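Glucanase/chitosanase (Paenibacillus fukuinensis, PDB 4ZY9) probably hydrolyses chitosan and beta-glucan chains as a whole enzyme, of which this chain is a CBM32 chitosan-binding module with a beta-sandwich fold. Local coordinates at residues Pro47-Val52 against Arg116-Val121; Ser74-Val79 against Val92-Thr97. The protein carries 1 engineered substitution. All coordinates share one frame; numbering follows the deposited sequence.

How the contacts relate
Both contacts lie in the same five-stranded antiparallel sheet of the CBM32 beta-sandwich. Contact 1 pairs strand 48-54 with strand 114-122, and contact 2 pairs strand 75-80 with strand 90-95, at one edge of the sheet. Strands 114-122 and 75-80 are themselves neighbours, so the four segments lie in succession across the sheet, with the centres of the two contacts about 9 Å apart. Along the chain the hairpin of contact 2 is nested inside the long loop closed by contact 1. Engineered Met117 packs on Tyr75 on the sandwich-facing side; on the other, Arg116 reaches Gln78. One continuous sheet thus joins chain portions far apart in sequence.

Contact 1. Residues Pro47-Val52 against Arg116-Val121; sequences PQWIYV and RMHGTV. Engineered in segment 116-121: Met117 (natural residue Val).
Trp49 and Arg116 meet across two antiparallel strands of the beta-sandwich, segments 47-52 and 116-121. Four backbone hydrogen bonds tie Gln48 to Gly119 and Ile50 to Met117; the straightest runs from Gly119 N to Gln48 O (2.8 Å, 164° at the hydrogen). Trp49 with His118 and Tyr51 with Arg116 are the non-hydrogen-bonded pairs, and all four of these side chains share one face of the sheet.

The arginine can be followed outward. Its CB packs on Tyr51 CB at 3.8 Å, and CG, anti to the backbone N (chi1 -172°), passes over the Ile50 carbonyl oxygen. CD then settles against Trp49 CB at 4.0 Å and also lies at the edge of the Tyr51 ring. The bend at chi3 carries the guanidinium over the indole, where NH1 stands 3.9 Å above the ring plane of Trp49, displaced toward its rim. This is a cation-pi contact with the five-membered ring, although the two planes are inclined by 49°. NH2 is hydrogen-bonded to Gln78 on the next strand, which helps fix the group's rotation, and Trp89 adds a second cation-pi partner.

His118 fits between its neighbours: CD2 touches Trp49 and covers one face of the guanidinium, while CE1 approaches Pro47. Its ring meets the indole rim to rim.

On the opposite face, the side chain of buried Ile50 crosses at a slant that of Met117, an engineered residue modelled as selenomethionine, and both touch Trp39 and Phe133 of the other sheet. There Ile50 CG2 lies 4.1 Å from both Met117 CB and the terminal CE.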
# COMPACT_ATOMS: atom_id res chain seq x y z
N PRO A 47 -7.35 -10.82 6.19
CA PRO A 47 -6.55 -9.62 5.90
C PRO A 47 -7.07 -8.89 4.70
O PRO A 47 -7.99 -9.32 4.00
CB PRO A 47 -5.16 -10.22 5.58
CG PRO A 47 -5.52 -11.51 4.78
CD PRO A 47 -6.78 -12.01 5.51
N GLN A 48 -6.52 -7.74 4.40
CA GLN A 48 -6.66 -7.04 3.14
C GLN A 48 -5.36 -6.52 2.67
O GLN A 48 -4.44 -6.33 3.48
CB GLN A 48 -7.68 -5.89 3.21
CG GLN A 48 -9.03 -6.32 3.69
CD GLN A 48 -9.86 -7.18 2.73
OE1 GLN A 48 -10.84 -7.86 3.22
NE2 GLN A 48 -9.65 -7.08 1.48
N TRP A 49 -5.19 -6.23 1.44
CA TRP A 49 -3.87 -5.77 0.85
C TRP A 49 -4.08 -4.94 -0.34
O TRP A 49 -5.13 -5.06 -1.04
CB TRP A 49 -2.92 -6.97 0.66
CG TRP A 49 -3.43 -8.06 -0.24
CD1 TRP A 49 -3.95 -9.26 0.19
CD2 TRP A 49 -3.58 -8.03 -1.65
NE1 TRP A 49 -4.36 -10.00 -0.85
CE2 TRP A 49 -4.13 -9.34 -2.02
CE3 TRP A 49 -3.25 -7.15 -2.63
CZ2 TRP A 49 -4.42 -9.68 -3.35
CZ3 TRP A 49 -3.62 -7.50 -4.00
CH2 TRP A 49 -4.15 -8.73 -4.31
N ILE A 50 -3.06 -4.16 -0.70
CA ILE A 50 -3.03 -3.41 -1.90
C ILE A 50 -1.62 -3.35 -2.38
O ILE A 50 -0.71 -3.12 -1.54
CB ILE A 50 -3.64 -2.00 -1.70
CG1 ILE A 50 -3.64 -1.19 -3.01
CG2 ILE A 50 -2.98 -1.24 -0.56
CD1 ILE A 50 -4.56 -0.04 -2.94
N TYR A 51 -1.35 -3.52 -3.65
CA TYR A 51 -0.03 -3.34 -4.19
C TYR A 51 -0.06 -2.50 -5.43
O TYR A 51 -1.12 -2.33 -6.10
CB TYR A 51 0.78 -4.65 -4.48
CG TYR A 51 0.27 -5.55 -5.57
CD1 TYR A 51 0.47 -5.27 -6.92
CD2 TYR A 51 -0.36 -6.71 -5.29
CE1 TYR A 51 0.07 -6.17 -7.90
CE2 TYR A 51 -0.76 -7.62 -6.29
CZ TYR A 51 -0.53 -7.29 -7.55
OH TYR A 51 -0.92 -8.21 -8.55
N VAL A 52 1.07 -1.91 -5.78
CA VAL A 52 1.32 -1.13 -6.99
C VAL A 52 2.35 -1.80 -7.83
O VAL A 52 3.32 -2.33 -7.33
CB VAL A 52 1.67 0.33 -6.66
CG1 VAL A 52 2.92 0.47 -5.85
CG2 VAL A 52 1.68 1.18 -7.90
N ARG A 116 3.70 -3.72 -1.76
CA ARG A 116 2.46 -4.08 -1.15
C ARG A 116 2.34 -3.61 0.28
O ARG A 116 3.31 -3.74 1.04
CB ARG A 116 2.29 -5.61 -1.15
CG ARG A 116 0.94 -6.14 -0.70
CD ARG A 116 0.55 -7.55 -1.14
NE ARG A 116 1.33 -8.57 -0.42
CZ ARG A 116 0.93 -9.85 -0.27
NH1 ARG A 116 -0.18 -10.25 -0.86
NH2 ARG A 116 1.64 -10.66 0.45
N MSE A 117 1.19 -3.16 0.64
CA MSE A 117 0.76 -3.00 2.06
C MSE A 117 -0.16 -4.15 2.35
O MSE A 117 -1.20 -4.31 1.65
CB MSE A 117 0.03 -1.70 2.23
CG MSE A 117 -0.26 -1.30 3.68
SE MSE A 117 -1.62 -2.46 4.62
CE MSE A 117 -3.15 -2.17 3.47
N HIS A 118 0.22 -5.08 3.21
CA HIS A 118 -0.58 -6.23 3.60
C HIS A 118 -1.02 -6.05 5.05
O HIS A 118 -0.18 -5.96 5.93
CB HIS A 118 0.22 -7.54 3.41
CG HIS A 118 -0.56 -8.75 3.62
ND1 HIS A 118 -0.80 -9.27 4.85
CD2 HIS A 118 -1.27 -9.50 2.75
CE1 HIS A 118 -1.61 -10.32 4.75
NE2 HIS A 118 -1.91 -10.46 3.48
N GLY A 119 -2.27 -5.97 5.28
CA GLY A 119 -2.81 -5.66 6.54
C GLY A 119 -3.53 -6.81 7.17
O GLY A 119 -4.37 -7.49 6.51
N THR A 120 -3.32 -7.08 8.46
CA THR A 120 -3.93 -8.18 9.18
C THR A 120 -4.80 -7.83 10.34
O THR A 120 -5.65 -8.68 10.75
CB THR A 120 -2.88 -9.25 9.60
OG1 THR A 120 -2.00 -8.60 10.49
CG2 THR A 120 -2.14 -9.86 8.43
N VAL A 121 -4.66 -6.67 10.94
CA VAL A 121 -5.49 -6.23 12.05
C VAL A 121 -5.91 -4.76 11.75
O VAL A 121 -5.04 -3.91 11.46
CB VAL A 121 -4.85 -6.28 13.46
CG1 VAL A 121 -5.82 -5.86 14.53
CG2 VAL A 121 -4.29 -7.72 13.75

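Contact 2. Residues Ser74-Val79 against Val92-Thr97; sequences SYTIQV and VYTTTT
A beta hairpin at the margin of the sandwich brings segment 74-79 against 92-97, with Tyr75 opposite Thr95 and Ile77 opposite Tyr93 as hydrogen-bonded pairs. A classic bulge interrupts the pairing at Val92 and Tyr93, which both face Ile77: Ile77 O receives Val92 N at 2.8 Å and, more weakly, Tyr93 N at 3.4 Å.

Tyr75 meets two side chains of the other strand. Its CG sits between the backbone N and the carbonyl carbon (chi1 67°), bringing the ring over toward Thr95. Thr95 CG2 lies over one face, 3.9 Å from the ring centroid, in a CH-pi contact. Tyr93 comes in obliquely, its CE2 4.0 Å from Tyr75 CE1 with the ring planes 50° apart. A water donates to Tyr75 OH and also bonds Tyr93 OH at 2.7 Å; Asp103 is the hydroxyl's protein partner. A leucine in place of Tyr75 would probably leave Asp103 without its phenol partner, break the water link to Tyr93 and take the ring face from Thr95 CG2.

Farther along, Ile77 CG2, in the conformer given, rests on Val92 CG2. At the end of the strand, Thr95 OG1 accepts from Thr97 N in an ST turn, and a second water joins Ser74 OG to Thr96 O.

Tyr75 and Tyr93 pack on Ile105 of strand 102-107 in the facing sheet, while strand 114-122 flanks 75-80 on its other edge.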
# COMPACT_ATOMS: atom_id res chain seq x y z
N SER A 74 -2.12 -3.67 12.45
CA SER A 74 -1.09 -4.59 12.10
C SER A 74 -0.94 -4.62 10.61
O SER A 74 -1.99 -4.93 9.98
CB SER A 74 -1.29 -6.05 12.65
OG SER A 74 -1.21 -6.08 14.06
N TYR A 75 0.20 -4.35 10.07
CA TYR A 75 0.46 -4.48 8.61
C TYR A 75 1.88 -4.66 8.38
O TYR A 75 2.76 -4.36 9.27
CB TYR A 75 -0.08 -3.33 7.83
CG TYR A 75 0.63 -1.99 8.11
CD1 TYR A 75 1.65 -1.60 7.24
CD2 TYR A 75 0.20 -1.11 9.07
CE1 TYR A 75 2.31 -0.39 7.46
CE2 TYR A 75 0.79 0.15 9.20
CZ TYR A 75 1.82 0.45 8.34
OH TYR A 75 2.50 1.68 8.44
N THR A 76 2.20 -5.11 7.19
CA THR A 76 3.57 -5.14 6.67
C THR A 76 3.65 -4.36 5.39
O THR A 76 2.62 -4.16 4.67
CB THR A 76 4.06 -6.61 6.39
OG1 THR A 76 3.08 -7.26 5.58
CG2 THR A 76 4.07 -7.46 7.74
N ILE A 77 4.84 -3.94 5.08
CA ILE A 77 5.23 -3.46 3.75
C ILE A 77 6.06 -4.53 3.12
O ILE A 77 7.03 -5.00 3.76
CB ILE A 77 5.96 -2.09 3.78
CG1 ILE A 77 5.15 -1.07 4.45
CG2 ILE A 77 6.37 -1.71 2.36
CD1 ILE A 77 3.87 -0.73 3.73
N GLN A 78 5.73 -4.93 1.91
CA GLN A 78 6.43 -6.02 1.22
C GLN A 78 6.80 -5.64 -0.16
O GLN A 78 6.13 -4.78 -0.79
CB GLN A 78 5.57 -7.26 1.20
CG GLN A 78 4.98 -7.63 2.55
CD GLN A 78 4.09 -8.83 2.49
OE1 GLN A 78 3.60 -9.15 1.41
NE2 GLN A 78 3.63 -9.34 3.65
N VAL A 79 7.85 -6.22 -0.72
CA VAL A 79 8.29 -5.93 -2.07
C VAL A 79 8.45 -7.26 -2.81
O VAL A 79 8.85 -8.27 -2.23
CB VAL A 79 9.60 -5.12 -2.07
CG1 VAL A 79 9.34 -3.68 -1.52
CG2 VAL A 79 10.76 -5.78 -1.34
N VAL A 92 9.65 -5.86 4.36
CA VAL A 92 10.65 -4.81 4.75
C VAL A 92 10.26 -4.04 5.95
O VAL A 92 11.17 -3.32 6.49
CB VAL A 92 10.95 -3.94 3.53
CG1 VAL A 92 11.48 -4.76 2.42
CG2 VAL A 92 9.76 -3.08 3.15
N TYR A 93 9.05 -4.18 6.43
CA TYR A 93 8.61 -3.44 7.57
C TYR A 93 7.44 -4.19 8.20
O TYR A 93 6.55 -4.64 7.37
CB TYR A 93 8.15 -2.01 7.28
CG TYR A 93 7.54 -1.27 8.42
CD1 TYR A 93 8.39 -0.72 9.40
CD2 TYR A 93 6.23 -1.10 8.56
CE1 TYR A 93 7.87 -0.03 10.45
CE2 TYR A 93 5.66 -0.39 9.62
CZ TYR A 93 6.53 0.15 10.57
OH TYR A 93 5.98 0.87 11.65
N THR A 94 7.35 -4.35 9.47
CA THR A 94 6.27 -4.91 10.17
C THR A 94 5.81 -4.05 11.36
O THR A 94 6.74 -3.58 12.14
CB THR A 94 6.56 -6.32 10.73
OG1 THR A 94 7.05 -7.15 9.71
CG2 THR A 94 5.45 -6.90 11.49
N THR A 95 4.53 -3.81 11.61
CA THR A 95 4.10 -3.24 12.86
C THR A 95 2.91 -3.96 13.33
O THR A 95 2.11 -4.54 12.55
CB THR A 95 3.78 -1.75 12.73
OG1 THR A 95 3.52 -1.24 14.00
CG2 THR A 95 2.54 -1.44 11.80
N THR A 96 2.70 -3.98 14.66
CA THR A 96 1.47 -4.34 15.28
C THR A 96 0.87 -3.23 16.11
O THR A 96 -0.10 -3.45 16.80
CB THR A 96 1.60 -5.62 16.13
OG1 THR A 96 2.53 -5.30 17.21
CG2 THR A 96 2.09 -6.84 15.26
N THR A 97 1.42 -2.05 15.98
CA THR A 97 1.01 -0.87 16.74
C THR A 97 0.76 0.29 15.86
O THR A 97 0.97 1.49 16.21
CB THR A 97 2.09 -0.53 17.80
OG1 THR A 97 3.30 -0.32 17.16
CG2 THR A 97 2.12 -1.65 18.85
O HOH W 1 -2.58 -4.58 15.84
O HOH W 2 3.72 2.13 11.03